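Purine nucleoside phosphorylase (PDB 6TK9) probably catalyses the reversible phosphorolysis of purine nucleosides such as inosine and guanosine, releasing the free base and ribose 1-phosphate. Local coordinates at residues G99-A104 with E146-R151. Sequence-based numbering, arbitrary orientation.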
loop_
_atom_site.group_PDB
_atom_site.type_symbol
_atom_site.label_atom_id
_atom_site.label_comp_id
_atom_site.label_asym_id
_atom_site.label_seq_id
_atom_site.Cartn_x
_atom_site.Cartn_y
_atom_site.Cartn_z
ATOM N N GLY A 99 4.617 3.428 -39.993
ATOM C CA GLY A 99 3.806 2.209 -40.133
ATOM C C GLY A 99 2.339 2.547 -40.298
ATOM O O GLY A 99 1.660 1.920 -41.126
ATOM N N PHE A 100 1.840 3.482 -39.498
ATOM C CA PHE A 100 0.402 3.850 -39.490
ATOM C C PHE A 100 0.051 4.481 -40.840
ATOM O O PHE A 100 -1.023 4.200 -41.373
ATOM C CB PHE A 100 0.079 4.777 -38.317
ATOM C CG PHE A 100 -1.362 5.207 -38.258
ATOM C CD1 PHE A 100 -2.331 4.371 -37.725
ATOM C CD2 PHE A 100 -1.743 6.450 -38.729
ATOM C CE1 PHE A 100 -3.657 4.772 -37.656
ATOM C CE2 PHE A 100 -3.070 6.846 -38.679
ATOM C CZ PHE A 100 -4.024 6.002 -38.155
ATOM N N PHE A 101 0.953 5.302 -41.365
ATOM C CA PHE A 101 0.700 6.176 -42.534
ATOM C C PHE A 101 0.944 5.397 -43.820
ATOM O O PHE A 101 0.521 5.911 -44.863
ATOM C CB PHE A 101 1.546 7.444 -42.457
ATOM C CG PHE A 101 0.908 8.513 -41.616
ATOM C CD1 PHE A 101 -0.237 9.162 -42.061
ATOM C CD2 PHE A 101 1.436 8.852 -40.377
ATOM C CE1 PHE A 101 -0.844 10.138 -41.284
ATOM C CE2 PHE A 101 0.831 9.830 -39.602
ATOM C CZ PHE A 101 -0.307 10.468 -40.055
ATOM N N LEU A 102 1.600 4.234 -43.724
ATOM C CA LEU A 102 1.676 3.197 -44.791
ATOM C C LEU A 102 0.332 2.461 -44.897
ATOM O O LEU A 102 0.045 1.922 -45.997
ATOM C CB LEU A 102 2.793 2.200 -44.475
ATOM C CG LEU A 102 4.212 2.676 -44.757
ATOM C CD1 LEU A 102 5.232 1.719 -44.162
ATOM C CD2 LEU A 102 4.448 2.842 -46.251
ATOM N N GLY A 103 -0.443 2.409 -43.802
ATOM C CA GLY A 103 -1.829 1.891 -43.785
ATOM C C GLY A 103 -2.071 0.804 -42.735
ATOM O O GLY A 103 -3.207 0.371 -42.641
ATOM N N ALA A 104 -1.058 0.369 -41.973
ATOM C CA ALA A 104 -1.235 -0.473 -40.764
ATOM C C ALA A 104 -2.049 0.296 -39.707
ATOM O O ALA A 104 -1.443 1.110 -38.998
ATOM C CB ALA A 104 0.111 -0.893 -40.222
ATOM N N GLU A 146 -2.387 18.403 -35.406
ATOM C CA GLU A 146 -3.785 17.881 -35.391
ATOM C C GLU A 146 -3.962 16.811 -36.477
ATOM O O GLU A 146 -4.932 16.042 -36.389
ATOM C CB GLU A 146 -4.803 18.991 -35.633
ATOM C CG GLU A 146 -4.828 20.042 -34.551
ATOM C CD GLU A 146 -5.828 19.763 -33.442
ATOM O OE1 GLU A 146 -5.847 18.610 -32.937
ATOM O OE2 GLU A 146 -6.590 20.698 -33.093
ATOM N N ARG A 147 -3.098 16.803 -37.498
ATOM C CA ARG A 147 -3.174 15.839 -38.628
ATOM C C ARG A 147 -2.839 14.435 -38.138
ATOM O O ARG A 147 -3.362 13.489 -38.743
ATOM C CB ARG A 147 -2.225 16.203 -39.771
ATOM C CG ARG A 147 -2.629 17.471 -40.507
ATOM C CD ARG A 147 -1.619 17.933 -41.529
ATOM N NE ARG A 147 -0.341 18.308 -40.960
ATOM C CZ ARG A 147 0.652 18.840 -41.661
ATOM N NH1 ARG A 147 0.501 19.061 -42.956
ATOM N NH2 ARG A 147 1.787 19.159 -41.070
ATOM N N LEU A 148 -1.980 14.303 -37.121
ATOM C CA LEU A 148 -1.660 12.976 -36.523
ATOM C C LEU A 148 -2.761 12.563 -35.537
ATOM O O LEU A 148 -3.256 11.435 -35.666
ATOM C CB LEU A 148 -0.295 13.007 -35.842
ATOM C CG LEU A 148 0.872 12.754 -36.780
ATOM C CD1 LEU A 148 0.929 13.850 -37.822
ATOM C CD2 LEU A 148 2.182 12.652 -36.008
ATOM N N GLY A 149 -3.136 13.455 -34.618
ATOM C CA GLY A 149 -4.086 13.176 -33.523
ATOM C C GLY A 149 -4.252 14.373 -32.593
ATOM O O GLY A 149 -3.724 15.457 -32.881
ATOM N N PRO A 150 -4.993 14.210 -31.464
ATOM C CA PRO A 150 -5.313 15.333 -30.572
ATOM C C PRO A 150 -4.170 15.636 -29.588
ATOM O O PRO A 150 -3.366 14.746 -29.357
ATOM C CB PRO A 150 -6.567 14.821 -29.843
ATOM C CG PRO A 150 -6.316 13.327 -29.712
ATOM C CD PRO A 150 -5.567 12.941 -30.981
ATOM N N ARG A 151 -4.143 16.865 -29.055
ATOM C CA ARG A 151 -3.171 17.389 -28.043
ATOM C C ARG A 151 -3.152 16.503 -26.791
ATOM O O ARG A 151 -2.072 16.298 -26.265
ATOM C CB ARG A 151 -3.556 18.822 -27.658
ATOM C CG ARG A 151 -2.783 19.437 -26.499
ATOM C CD ARG A 151 -1.335 19.801 -26.805
ATOM N NE ARG A 151 -0.427 18.656 -26.922
ATOM C CZ ARG A 151 0.883 18.751 -27.171
ATOM N NH1 ARG A 151 1.454 19.938 -27.319
ATOM N NH2 ARG A 151 1.616 17.649 -27.273
#
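Phe-101 overlaps Leu-148 with the outer edge of its ring. This joins the C-terminal turn of helix 94-102 to the long loop between strand 124-133 and helix 161-173 in the alpha/beta fold of the phosphorylase superfamily. The contact is small and apolar, burying 95 Å² in all, and no hydrogen bond crosses it. CE2 of Phe-101 lies 4.1 Å from CG of Leu-148, and CZ of Phe-101 is almost as near to the same atom. The leucine branch point meets the ring at its edge, close to the ring plane. The two side chains cross at about a right angle. In Phe-101, CG is anti to the carbonyl carbon (chi1 -84°), which points the ring off the helix toward the loop. One ring face is covered from within the helix: CD2 of Phe-100 stands over the middle of the Phe-101 ring, 4.2 Å off its plane. The carbonyl O of Arg-147 lies loosely at the same edge as the leucine, 4.5 Å from CZ of Phe-101.

Ile-6 of helix 4-14 and Leu-222 of helix 213-222 each touch both Phe-101 and Leu-148, so the pair belongs to a larger apolar cluster. Leu-148 is buried there, although it comes from a loop. The guanidinium of Arg-147 turns off from the contact. It forms a salt bridge with Asp-145 and a cation-pi contact with Tyr-3. Farther along the loop, the side chain of Arg-151 packs on Pro-189 of a neighbouring subunit.

Helix 94-102 ends in a Schellman motif. Gly-103 takes a positive phi of 127°, and its N makes a weak hydrogen bond to O of Phe-100, at 3.1 Å. A second weak hydrogen bond runs from N of Ala-104 to O of Gly-99, at 3.2 Å.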